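Side-chain contacts in protein DUF199/WhiA (Thermotoga maritima, PDB 3HYI), which probably takes part in cell division and chromosome segregation, joining a degenerate LAGLIDADG homing-endonuclease domain to a DNA-binding helix-turn-helix domain: residues 103-106 with 110-113; 18-23 with 114-119; 256-261 with 267-272; 230-235 with 250-255. All blocks are in the same frame, centred on the assembly; numbering follows the deposited sequence.

Contact 1. Residues 103-106 with 110-113; sequences EPFF and LFVS
Phe-105 and Phe-111 bring their rings together where a type I beta turn, Glu-103 to Phe-106, leads into helix 108-122 of the LAGLIDADG-like domain. The rings meet at a slant: Phe-105 CD1 lies 3.8 Å from Phe-111 CD1. A little farther out, Phe-105 CE1 is 4.0 Å from Phe-111 CE1. The CB of Phe-105 points away from the helix, yet chi1 of -54° sets CG beside the backbone N, and from there the ring swings back to meet Phe-111. Phe-111 reaches the same place with CG anti to its backbone N (chi1 -180°). Both rings also rest on Ser-150 of helix 141-155, and Phe-105 makes an edge-to-face contact with Phe-114.

Leu-110 points toward the turn and uses two parts of its side chain there. Its CD1 sits 3.6 Å from Glu-103 O, which also takes a weak bond from Phe-106 N within the turn, while CB of Leu-110 lies 3.5 Å from Pro-104 O. With Pro-104 packed on Ser-30 and Leu-33 of helix 25-39 and Phe-105 on helix 141-155, the turn touches both helices. The Pro-104 carbonyl approaches the Phe-111 ring at its edge, near the ring plane; its O is 3.0 Å from Phe-111 N, but the angle is too poor for a hydrogen bond.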
loop_
_atom_site.group_PDB
_atom_site.type_symbol
_atom_site.label_atom_id
_atom_site.label_comp_id
_atom_site.label_asym_id
_atom_site.label_seq_id
_atom_site.Cartn_x
_atom_site.Cartn_y
_atom_site.Cartn_z
ATOM N N GLU A 103 -2.579 26.631 22.135
ATOM C CA GLU A 103 -2.935 25.253 22.483
ATOM C C GLU A 103 -3.481 24.573 21.222
ATOM O O GLU A 103 -4.654 24.742 20.882
ATOM C CB GLU A 103 -3.963 25.225 23.621
ATOM C CG GLU A 103 -3.329 25.187 25.010
ATOM C CD GLU A 103 -4.290 25.573 26.122
ATOM O OE1 GLU A 103 -4.912 26.654 26.026
ATOM O OE2 GLU A 103 -4.412 24.807 27.103
ATOM N N PRO A 104 -2.629 23.793 20.529
ATOM C CA PRO A 104 -2.918 23.358 19.161
ATOM C C PRO A 104 -4.009 22.296 19.034
ATOM O O PRO A 104 -4.570 22.136 17.956
ATOM C CB PRO A 104 -1.576 22.788 18.691
ATOM C CG PRO A 104 -0.937 22.293 19.927
ATOM C CD PRO A 104 -1.351 23.242 21.015
ATOM N N PHE A 105 -4.305 21.585 20.120
ATOM C CA PHE A 105 -5.272 20.487 20.087
ATOM C C PHE A 105 -6.695 20.942 20.351
ATOM O O PHE A 105 -7.634 20.229 20.026
ATOM C CB PHE A 105 -4.900 19.417 21.113
ATOM C CG PHE A 105 -3.502 18.909 20.962
ATOM C CD1 PHE A 105 -3.188 18.009 19.956
ATOM C CD2 PHE A 105 -2.496 19.346 21.809
ATOM C CE1 PHE A 105 -1.896 17.543 19.803
ATOM C CE2 PHE A 105 -1.201 18.885 21.663
ATOM C CZ PHE A 105 -0.898 17.980 20.658
ATOM N N PHE A 106 -6.850 22.144 20.897
ATOM C CA PHE A 106 -8.124 22.591 21.467
ATOM C C PHE A 106 -9.275 22.745 20.485
ATOM O O PHE A 106 -10.401 23.033 20.876
ATOM C CB PHE A 106 -7.924 23.944 22.146
ATOM C CG PHE A 106 -8.582 24.031 23.464
ATOM C CD1 PHE A 106 -7.959 23.498 24.576
ATOM C CD2 PHE A 106 -9.833 24.606 23.600
ATOM C CE1 PHE A 106 -8.560 23.549 25.810
ATOM C CE2 PHE A 106 -10.442 24.664 24.833
ATOM C CZ PHE A 106 -9.804 24.135 25.941
ATOM N N LEU A 110 -7.197 24.642 14.610
ATOM C CA LEU A 110 -5.842 24.721 15.163
ATOM C C LEU A 110 -5.103 23.393 15.007
ATOM O O LEU A 110 -3.922 23.369 14.662
ATOM C CB LEU A 110 -5.876 25.116 16.643
ATOM C CG LEU A 110 -6.468 26.490 16.973
ATOM C CD1 LEU A 110 -6.619 26.663 18.484
ATOM C CD2 LEU A 110 -5.607 27.606 16.388
ATOM N N PHE A 111 -5.810 22.294 15.252
ATOM C CA PHE A 111 -5.214 20.962 15.172
ATOM C C PHE A 111 -4.790 20.576 13.752
ATOM O O PHE A 111 -3.743 19.956 13.563
ATOM C CB PHE A 111 -6.171 19.914 15.738
ATOM C CG PHE A 111 -5.627 18.518 15.694
ATOM C CD1 PHE A 111 -4.510 18.177 16.445
ATOM C CD2 PHE A 111 -6.222 17.549 14.899
ATOM C CE1 PHE A 111 -3.996 16.890 16.410
ATOM C CE2 PHE A 111 -5.716 16.260 14.860
ATOM C CZ PHE A 111 -4.600 15.930 15.616
ATOM N N VAL A 112 -5.597 20.943 12.761
ATOM C CA VAL A 112 -5.271 20.648 11.364
ATOM C C VAL A 112 -4.001 21.371 10.921
ATOM O O VAL A 112 -3.176 20.806 10.211
ATOM C CB VAL A 112 -6.437 21.008 10.426
ATOM C CG1 VAL A 112 -5.987 21.012 8.975
ATOM C CG2 VAL A 112 -7.575 20.029 10.623
ATOM N N SER A 113 -3.853 22.618 11.356
ATOM C CA SER A 113 -2.663 23.406 11.062
ATOM C C SER A 113 -1.426 22.842 11.761
ATOM O O SER A 113 -0.345 22.805 11.177
ATOM C CB SER A 113 -2.881 24.861 11.476
ATOM O OG SER A 113 -3.888 25.462 10.681
#

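Contact 2. Residues 18-23 with 114-119; sequences VNVPFG and FLRGLF
Val-20 lays a methyl over one face of the Arg-116 guanidinium, and this is the main touch between loop 18-23 and helix 108-122. The chain comes off helix 9-16 at Val-18, whose side chain points away from helix 108-122 and whose carbonyl accepts from Arg-61 and Asn-64 of helix 56-68. After Asn-19 the backbone turns Val-20 toward the helix. CG1 stands anti to the backbone N (chi1 163°) and comes down over the centre of the guanidinium plane, with Val-20 CG1 to Arg-116 CZ at 4.0 Å and Val-20 CG1 to Arg-116 NH1 at 4.1 Å.

Arg-116 comes from the opposite direction, leaving its helix with CG anti to the backbone N and then bending at chi3 (55°), which presents its flat end broadside to the methyl. This is apolar packing on a charged group whose polar atoms are engaged elsewhere: NE forms a salt bridge with Glu-31, NH1 donates to Ile-185 O, and NH2 is hydrogen-bonded too. Such partners should fix the rotation of the plane under the valine.

Pro-21 adds little, its O lying 4.3 Å from Arg-116 NH2 at a slant. Phe-22 turns its side chain the other way, and Val-20 O lies over the centre of one face of its ring. At Gly-23 the chain heads for helix 25-39. The loop thus bridges helices 9-16 and 25-39, with Phe-22 packed against helix 56-68 on one side and Arg-116 of helix 108-122 on the other, within the LAGLIDADG-like part of the fold.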
loop_
_atom_site.group_PDB
_atom_site.type_symbol
_atom_site.label_atom_id
_atom_site.label_comp_id
_atom_site.label_asym_id
_atom_site.label_seq_id
_atom_site.Cartn_x
_atom_site.Cartn_y
_atom_site.Cartn_z
ATOM N N VAL A 18 2.699 24.067 0.233
ATOM C CA VAL A 18 3.528 25.266 0.406
ATOM C C VAL A 18 2.715 26.571 0.391
ATOM O O VAL A 18 3.063 27.521 1.095
ATOM C CB VAL A 18 4.656 25.331 -0.664
ATOM C CG1 VAL A 18 5.408 26.657 -0.597
ATOM C CG2 VAL A 18 5.621 24.171 -0.483
ATOM N N ASN A 19 1.639 26.606 -0.398
ATOM C CA ASN A 19 0.807 27.807 -0.544
ATOM C C ASN A 19 -0.645 27.643 -0.076
ATOM O O ASN A 19 -1.510 28.436 -0.447
ATOM C CB ASN A 19 0.831 28.281 -2.001
ATOM C CG ASN A 19 2.198 28.769 -2.426
ATOM O OD1 ASN A 19 2.739 29.712 -1.847
ATOM N ND2 ASN A 19 2.767 28.131 -3.444
ATOM N N VAL A 20 -0.909 26.626 0.743
ATOM C CA VAL A 20 -2.213 26.469 1.394
ATOM C C VAL A 20 -2.524 27.742 2.202
ATOM O O VAL A 20 -1.617 28.338 2.773
ATOM C CB VAL A 20 -2.230 25.217 2.314
ATOM C CG1 VAL A 20 -3.398 25.260 3.300
ATOM C CG2 VAL A 20 -2.286 23.948 1.474
ATOM N N PRO A 21 -3.798 28.182 2.230
ATOM C CA PRO A 21 -4.154 29.408 2.960
ATOM C C PRO A 21 -3.680 29.500 4.421
ATOM O O PRO A 21 -3.480 28.483 5.085
ATOM C CB PRO A 21 -5.686 29.408 2.912
ATOM C CG PRO A 21 -6.017 28.662 1.682
ATOM C CD PRO A 21 -4.974 27.595 1.557
ATOM N N PHE A 22 -3.499 30.730 4.892
ATOM C CA PHE A 22 -3.202 31.010 6.297
ATOM C C PHE A 22 -4.507 31.456 6.954
ATOM O O PHE A 22 -4.912 32.614 6.832
ATOM C CB PHE A 22 -2.119 32.089 6.415
ATOM C CG PHE A 22 -0.920 31.833 5.545
ATOM C CD1 PHE A 22 0.063 30.935 5.935
ATOM C CD2 PHE A 22 -0.786 32.480 4.327
ATOM C CE1 PHE A 22 1.166 30.698 5.121
ATOM C CE2 PHE A 22 0.312 32.246 3.512
ATOM C CZ PHE A 22 1.287 31.353 3.911
ATOM N N GLY A 23 -5.168 30.517 7.628
ATOM C CA GLY A 23 -6.525 30.714 8.144
ATOM C C GLY A 23 -6.669 31.918 9.047
ATOM O O GLY A 23 -7.619 32.698 8.924
ATOM N N PHE A 114 -1.596 22.407 13.008
ATOM C CA PHE A 114 -0.537 21.738 13.765
ATOM C C PHE A 114 -0.098 20.455 13.061
ATOM O O PHE A 114 1.098 20.191 12.939
ATOM C CB PHE A 114 -1.028 21.434 15.185
ATOM C CG PHE A 114 0.003 20.790 16.076
ATOM C CD1 PHE A 114 1.117 21.503 16.505
ATOM C CD2 PHE A 114 -0.161 19.482 16.516
ATOM C CE1 PHE A 114 2.061 20.915 17.341
ATOM C CE2 PHE A 114 0.777 18.890 17.351
ATOM C CZ PHE A 114 1.891 19.612 17.764
ATOM N N LEU A 115 -1.069 19.671 12.598
ATOM C CA LEU A 115 -0.789 18.447 11.839
ATOM C C LEU A 115 -0.006 18.726 10.561
ATOM O O LEU A 115 0.920 17.985 10.225
ATOM C CB LEU A 115 -2.086 17.716 11.470
ATOM C CG LEU A 115 -2.738 16.836 12.533
ATOM C CD1 LEU A 115 -4.019 16.248 11.965
ATOM C CD2 LEU A 115 -1.794 15.734 12.997
ATOM N N ARG A 116 -0.394 19.779 9.845
ATOM C CA ARG A 116 0.295 20.175 8.620
ATOM C C ARG A 116 1.762 20.506 8.904
ATOM O O ARG A 116 2.650 20.086 8.168
ATOM C CB ARG A 116 -0.408 21.368 7.963
ATOM C CG ARG A 116 0.200 21.783 6.629
ATOM C CD ARG A 116 -0.754 22.628 5.798
ATOM N NE ARG A 116 -1.231 23.795 6.533
ATOM C CZ ARG A 116 -2.468 23.980 6.994
ATOM N NH1 ARG A 116 -3.433 23.086 6.798
ATOM N NH2 ARG A 116 -2.743 25.090 7.662
ATOM N N GLY A 117 2.004 21.254 9.979
ATOM C CA GLY A 117 3.360 21.569 10.415
ATOM C C GLY A 117 4.161 20.336 10.795
ATOM O O GLY A 117 5.314 20.193 10.388
ATOM N N LEU A 118 3.547 19.451 11.579
ATOM C CA LEU A 118 4.177 18.185 11.981
ATOM C C LEU A 118 4.586 17.338 10.779
ATOM O O LEU A 118 5.682 16.781 10.743
ATOM C CB LEU A 118 3.232 17.365 12.868
ATOM C CG LEU A 118 3.071 17.766 14.336
ATOM C CD1 LEU A 118 2.099 16.819 15.029
ATOM C CD2 LEU A 118 4.417 17.775 15.061
ATOM N N PHE A 119 3.687 17.248 9.804
ATOM C CA PHE A 119 3.889 16.424 8.621
ATOM C C PHE A 119 4.941 16.993 7.676
ATOM O O PHE A 119 5.808 16.262 7.193
ATOM C CB PHE A 119 2.567 16.261 7.869
ATOM C CG PHE A 119 2.688 15.460 6.608
ATOM C CD1 PHE A 119 2.753 16.091 5.373
ATOM C CD2 PHE A 119 2.754 14.076 6.656
ATOM C CE1 PHE A 119 2.866 15.357 4.210
ATOM C CE2 PHE A 119 2.871 13.330 5.490
ATOM C CZ PHE A 119 2.925 13.971 4.266
#

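Contact 3. Residues 256-261 with 267-272; sequences LRNKEL and GKKLNL
Leu-261 overlaps the far end of the Lys-269 chain: its CD1 methyl lies against Lys-269 CE at 3.3 Å, shorter than usual for two carbons and of doubtful exactness, the two side chains crossing at about a right angle. Lys-269 runs out extended and bends only at its last torsion (chi4 -75°), which turns NZ aside and leaves CD and CE to do the touching. Asn-258, the first residue to leave helical geometry after helix 246-257, comes from the opposite direction, its OD1 touching Lys-269 CE (3.5 Å).

The amide of Asn-258 has firmer ties elsewhere. ND2 donates to Val-254 O one turn back, and a sodium ion lies about 3 Å from the side chain. Were the amide cut back to an alanine, Val-254 O would probably lose this side-chain donor and the lysine methylenes one of their neighbours.

Lys-269 stands at the close of helix 263-268, in the predicted helix-turn-helix motif. A Schellman motif ends that helix, with Asn-271 at positive phi: Leu-272 N bonds to Gly-267 O at 2.9 Å, and Asn-271 N reaches Lys-268 O weakly. Gly-267 O also accepts from Leu-270 N.

No hydrogen bond crosses between 256-261 and 267-272. With Asn-258 OD1 3.9 Å from Lys-269 NZ, any attraction between them is probably weak, and the surface contact rests on the Lys-269 methylenes against a leucine methyl and the asparagine amide.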
loop_
_atom_site.group_PDB
_atom_site.type_symbol
_atom_site.label_atom_id
_atom_site.label_comp_id
_atom_site.label_asym_id
_atom_site.label_seq_id
_atom_site.Cartn_x
_atom_site.Cartn_y
_atom_site.Cartn_z
ATOM N N LEU A 256 -8.702 -46.591 -16.786
ATOM C CA LEU A 256 -9.901 -47.430 -16.778
ATOM C C LEU A 256 -10.180 -48.000 -15.387
ATOM O O LEU A 256 -11.338 -48.149 -14.992
ATOM C CB LEU A 256 -9.762 -48.570 -17.799
ATOM C CG LEU A 256 -11.059 -49.123 -18.389
ATOM C CD1 LEU A 256 -11.773 -48.051 -19.204
ATOM C CD2 LEU A 256 -10.776 -50.343 -19.250
ATOM N N ARG A 257 -9.114 -48.305 -14.651
ATOM C CA ARG A 257 -9.235 -48.844 -13.299
ATOM C C ARG A 257 -9.433 -47.747 -12.252
ATOM O O ARG A 257 -9.905 -48.023 -11.147
ATOM C CB ARG A 257 -8.005 -49.690 -12.955
ATOM C CG ARG A 257 -7.902 -50.971 -13.779
ATOM C CD ARG A 257 -6.680 -51.797 -13.404
ATOM N NE ARG A 257 -6.497 -52.932 -14.310
ATOM N N ASN A 258 -9.071 -46.511 -12.600
ATOM C CA ASN A 258 -9.206 -45.369 -11.691
ATOM C C ASN A 258 -9.866 -44.193 -12.398
ATOM O O ASN A 258 -9.196 -43.227 -12.746
ATOM C CB ASN A 258 -7.836 -44.929 -11.165
ATOM C CG ASN A 258 -7.061 -46.059 -10.522
ATOM O OD1 ASN A 258 -7.090 -46.225 -9.303
ATOM N ND2 ASN A 258 -6.359 -46.841 -11.338
ATOM N N LYS A 259 -11.179 -44.265 -12.587
ATOM C CA LYS A 259 -11.885 -43.322 -13.462
ATOM C C LYS A 259 -12.211 -41.974 -12.831
ATOM O O LYS A 259 -12.584 -41.042 -13.541
ATOM C CB LYS A 259 -13.185 -43.932 -13.978
ATOM C CG LYS A 259 -13.061 -45.374 -14.400
ATOM C CD LYS A 259 -14.040 -45.708 -15.504
ATOM C CE LYS A 259 -14.603 -47.100 -15.335
ATOM N NZ LYS A 259 -15.243 -47.577 -16.583
ATOM N N GLU A 260 -12.079 -41.873 -11.512
ATOM C CA GLU A 260 -12.430 -40.647 -10.798
ATOM C C GLU A 260 -11.212 -39.832 -10.355
ATOM O O GLU A 260 -11.362 -38.761 -9.760
ATOM C CB GLU A 260 -13.331 -40.983 -9.604
ATOM C CG GLU A 260 -14.793 -41.137 -10.011
ATOM C CD GLU A 260 -15.665 -41.736 -8.924
ATOM O OE1 GLU A 260 -15.299 -41.647 -7.729
ATOM O OE2 GLU A 260 -16.732 -42.290 -9.267
ATOM N N LEU A 261 -10.011 -40.323 -10.662
ATOM C CA LEU A 261 -8.786 -39.617 -10.289
ATOM C C LEU A 261 -8.452 -38.502 -11.267
ATOM O O LEU A 261 -8.749 -38.585 -12.455
ATOM C CB LEU A 261 -7.599 -40.579 -10.222
ATOM C CG LEU A 261 -7.685 -41.726 -9.215
ATOM C CD1 LEU A 261 -6.366 -42.483 -9.190
ATOM C CD2 LEU A 261 -8.023 -41.221 -7.817
ATOM N N GLY A 267 -1.054 -39.920 -12.901
ATOM C CA GLY A 267 0.369 -39.834 -13.216
ATOM C C GLY A 267 1.249 -40.401 -12.121
ATOM O O GLY A 267 2.192 -41.140 -12.396
ATOM N N LYS A 268 0.932 -40.060 -10.875
ATOM C CA LYS A 268 1.681 -40.549 -9.717
ATOM C C LYS A 268 1.777 -42.081 -9.713
ATOM O O LYS A 268 2.805 -42.641 -9.338
ATOM C CB LYS A 268 1.035 -40.056 -8.416
ATOM C CG LYS A 268 2.006 -39.905 -7.261
ATOM C CD LYS A 268 1.313 -39.371 -6.012
ATOM N N LYS A 269 0.709 -42.745 -10.155
ATOM C CA LYS A 269 0.663 -44.208 -10.196
ATOM C C LYS A 269 1.612 -44.846 -11.220
ATOM O O LYS A 269 1.878 -46.046 -11.137
ATOM C CB LYS A 269 -0.770 -44.689 -10.447
ATOM C CG LYS A 269 -1.726 -44.380 -9.304
ATOM C CD LYS A 269 -3.133 -44.862 -9.597
ATOM C CE LYS A 269 -4.031 -44.728 -8.378
ATOM N NZ LYS A 269 -3.761 -45.769 -7.352
ATOM N N LEU A 270 2.113 -44.058 -12.172
ATOM C CA LEU A 270 3.064 -44.547 -13.176
ATOM C C LEU A 270 4.381 -43.750 -13.194
ATOM O O LEU A 270 5.128 -43.815 -14.172
ATOM C CB LEU A 270 2.417 -44.500 -14.569
ATOM C CG LEU A 270 1.172 -45.365 -14.808
ATOM C CD1 LEU A 270 0.545 -45.020 -16.148
ATOM C CD2 LEU A 270 1.507 -46.854 -14.739
ATOM N N ASN A 271 4.674 -43.020 -12.116
ATOM C CA ASN A 271 5.834 -42.111 -12.069
ATOM C C ASN A 271 5.874 -41.145 -13.265
ATOM O O ASN A 271 6.938 -40.862 -13.817
ATOM C CB ASN A 271 7.156 -42.899 -11.962
ATOM C CG ASN A 271 7.475 -43.345 -10.536
ATOM O OD1 ASN A 271 6.946 -42.805 -9.563
ATOM N ND2 ASN A 271 8.365 -44.327 -10.413
ATOM N N LEU A 272 4.701 -40.650 -13.657
ATOM C CA LEU A 272 4.576 -39.679 -14.744
ATOM C C LEU A 272 3.998 -38.380 -14.201
ATOM O O LEU A 272 3.197 -38.392 -13.267
ATOM C CB LEU A 272 3.648 -40.207 -15.843
ATOM C CG LEU A 272 4.073 -41.440 -16.643
ATOM C CD1 LEU A 272 2.994 -41.785 -17.657
ATOM C CD2 LEU A 272 5.412 -41.223 -17.335
#

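Contact 4. Residues 230-235 with 250-255; sequences RAIELI and RVALVR
Ile-232 drives its CD1 into a tight spot on helix 246-257, 3.4 Å from both Ala-252 O and Arg-255 CG. Behind that tip, CG1 and CG2 of Ile-232 both face the Ala-252 methyl, each 4.0 Å from its CB. The small alanine lets the backbones come close, with Ile-232 CA and Ala-252 CA 6.0 Å apart. A glycine in place of Ile-232 would probably open a gap over Ala-252 and leave CB and CG of Arg-255 without their apolar neighbour.

Arg-255 crosses the isoleucine at about a right angle and offers CB and CG only. Bends at chi2 (82°) and chi3 (-78°) then carry its guanidinium off, where NH2 bonds to Leu-261 O and Asn-258 O, and NH1 to Gln-228 OE1; the buried group is thus probably satisfied largely by neutral oxygens.

Away from this knot the contact is loose. Leu-253 and Val-254 point their side chains away from helix 207-238, and Arg-250 lies exposed at the surface. Ala-231 and Ile-235 turn instead to helix 274-288. The contact joins helices 207-238 and 246-257 in the all-helical C-terminal domain, next to helix 274-288 of the predicted helix-turn-helix motif.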
loop_
_atom_site.group_PDB
_atom_site.type_symbol
_atom_site.label_atom_id
_atom_site.label_comp_id
_atom_site.label_asym_id
_atom_site.label_seq_id
_atom_site.Cartn_x
_atom_site.Cartn_y
_atom_site.Cartn_z
ATOM N N ARG A 230 -14.045 -43.345 -22.900
ATOM C CA ARG A 230 -14.658 -43.780 -24.161
ATOM C C ARG A 230 -13.619 -44.247 -25.189
ATOM O O ARG A 230 -13.801 -45.280 -25.836
ATOM C CB ARG A 230 -15.509 -42.656 -24.762
ATOM C CG ARG A 230 -16.416 -43.108 -25.895
ATOM N N ALA A 231 -12.535 -43.488 -25.331
ATOM C CA ALA A 231 -11.448 -43.842 -26.255
ATOM C C ALA A 231 -10.792 -45.173 -25.882
ATOM O O ALA A 231 -10.502 -45.996 -26.747
ATOM C CB ALA A 231 -10.399 -42.733 -26.290
ATOM N N ILE A 232 -10.563 -45.374 -24.588
ATOM C CA ILE A 232 -9.977 -46.614 -24.084
ATOM C C ILE A 232 -10.907 -47.808 -24.311
ATOM O O ILE A 232 -10.446 -48.900 -24.648
ATOM C CB ILE A 232 -9.642 -46.496 -22.581
ATOM C CG1 ILE A 232 -8.520 -45.476 -22.372
ATOM C CG2 ILE A 232 -9.219 -47.838 -22.010
ATOM C CD1 ILE A 232 -8.368 -45.037 -20.949
ATOM N N GLU A 233 -12.210 -47.589 -24.134
ATOM C CA GLU A 233 -13.215 -48.643 -24.309
ATOM C C GLU A 233 -13.281 -49.110 -25.762
ATOM O O GLU A 233 -13.384 -50.305 -26.028
ATOM C CB GLU A 233 -14.610 -48.164 -23.879
ATOM C CG GLU A 233 -14.730 -47.642 -22.443
ATOM C CD GLU A 233 -14.882 -48.728 -21.401
ATOM O OE1 GLU A 233 -14.358 -49.845 -21.614
ATOM O OE2 GLU A 233 -15.521 -48.455 -20.357
ATOM N N LEU A 234 -13.244 -48.160 -26.694
ATOM C CA LEU A 234 -13.267 -48.470 -28.129
ATOM C C LEU A 234 -12.061 -49.305 -28.544
ATOM O O LEU A 234 -12.202 -50.285 -29.277
ATOM C CB LEU A 234 -13.308 -47.181 -28.957
ATOM C CG LEU A 234 -14.631 -46.415 -28.960
ATOM C CD1 LEU A 234 -14.435 -45.021 -29.526
ATOM C CD2 LEU A 234 -15.693 -47.167 -29.752
ATOM N N ILE A 235 -10.882 -48.909 -28.071
ATOM C CA ILE A 235 -9.633 -49.615 -28.367
ATOM C C ILE A 235 -9.657 -51.023 -27.782
ATOM O O ILE A 235 -9.235 -51.981 -28.434
ATOM C CB ILE A 235 -8.406 -48.858 -27.800
ATOM C CG1 ILE A 235 -8.187 -47.544 -28.553
ATOM C CG2 ILE A 235 -7.144 -49.715 -27.890
ATOM C CD1 ILE A 235 -7.204 -46.614 -27.868
ATOM N N ARG A 250 -0.273 -49.095 -20.317
ATOM C CA ARG A 250 -0.331 -48.886 -18.871
ATOM C C ARG A 250 -1.199 -47.687 -18.506
ATOM O O ARG A 250 -1.910 -47.715 -17.500
ATOM C CB ARG A 250 1.073 -48.687 -18.300
ATOM C CG ARG A 250 1.963 -49.910 -18.423
ATOM C CD ARG A 250 3.246 -49.729 -17.630
ATOM N NE ARG A 250 4.166 -48.790 -18.277
ATOM C CZ ARG A 250 4.957 -49.086 -19.309
ATOM N NH1 ARG A 250 4.954 -50.305 -19.847
ATOM N NH2 ARG A 250 5.759 -48.153 -19.815
ATOM N N VAL A 251 -1.130 -46.639 -19.325
ATOM C CA VAL A 251 -1.925 -45.426 -19.123
ATOM C C VAL A 251 -3.420 -45.691 -19.331
ATOM O O VAL A 251 -4.257 -45.172 -18.584
ATOM C CB VAL A 251 -1.450 -44.290 -20.061
ATOM C CG1 VAL A 251 -2.416 -43.110 -20.037
ATOM C CG2 VAL A 251 -0.045 -43.842 -19.672
ATOM N N ALA A 252 -3.743 -46.499 -20.341
ATOM C CA ALA A 252 -5.127 -46.895 -20.619
ATOM C C ALA A 252 -5.711 -47.714 -19.474
ATOM O O ALA A 252 -6.846 -47.485 -19.062
ATOM C CB ALA A 252 -5.204 -47.683 -21.922
ATOM N N LEU A 253 -4.928 -48.663 -18.963
ATOM C CA LEU A 253 -5.350 -49.497 -17.835
ATOM C C LEU A 253 -5.579 -48.687 -16.556
ATOM O O LEU A 253 -6.603 -48.846 -15.893
ATOM C CB LEU A 253 -4.319 -50.599 -17.564
ATOM C CG LEU A 253 -4.218 -51.730 -18.592
ATOM C CD1 LEU A 253 -3.104 -52.686 -18.204
ATOM C CD2 LEU A 253 -5.538 -52.472 -18.727
ATOM N N VAL A 254 -4.625 -47.827 -16.214
ATOM C CA VAL A 254 -4.711 -47.014 -14.998
ATOM C C VAL A 254 -5.917 -46.064 -15.020
ATOM O O VAL A 254 -6.603 -45.911 -14.010
ATOM C CB VAL A 254 -3.393 -46.227 -14.745
ATOM C CG1 VAL A 254 -3.623 -45.049 -13.822
ATOM C CG2 VAL A 254 -2.334 -47.151 -14.161
ATOM N N ARG A 255 -6.175 -45.443 -16.168
ATOM C CA ARG A 255 -7.367 -44.606 -16.341
ATOM C C ARG A 255 -8.648 -45.425 -16.150
ATOM O O ARG A 255 -9.561 -45.002 -15.444
ATOM C CB ARG A 255 -7.371 -43.955 -17.729
ATOM C CG ARG A 255 -8.649 -43.183 -18.090
ATOM C CD ARG A 255 -8.673 -41.772 -17.513
ATOM N NE ARG A 255 -9.009 -41.730 -16.092
ATOM C CZ ARG A 255 -9.085 -40.620 -15.360
ATOM N NH1 ARG A 255 -8.843 -39.427 -15.891
ATOM N NH2 ARG A 255 -9.403 -40.706 -14.080
#

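How the contacts relate
From the N terminus, the loop 18-23 opens contact 2, which stays open through the first four-stranded sheet until helix 108-122 returns to close it. Just before that, contact 1 closes its short turn at the start of the same helix, so it falls within contact 2's span. The two touch where Pro-104 and Phe-105 pack on Phe-114. Far along the chain, contact 4 closes the connection between helices 207-238 and 246-257, and contact 3 follows in series, joining the loop after helix 246-257 to the close of helix 263-268; Leu-270 packing on Val-251 links them. Contacts 1 and 3 have centres about 72 Å apart, in the two separate domains.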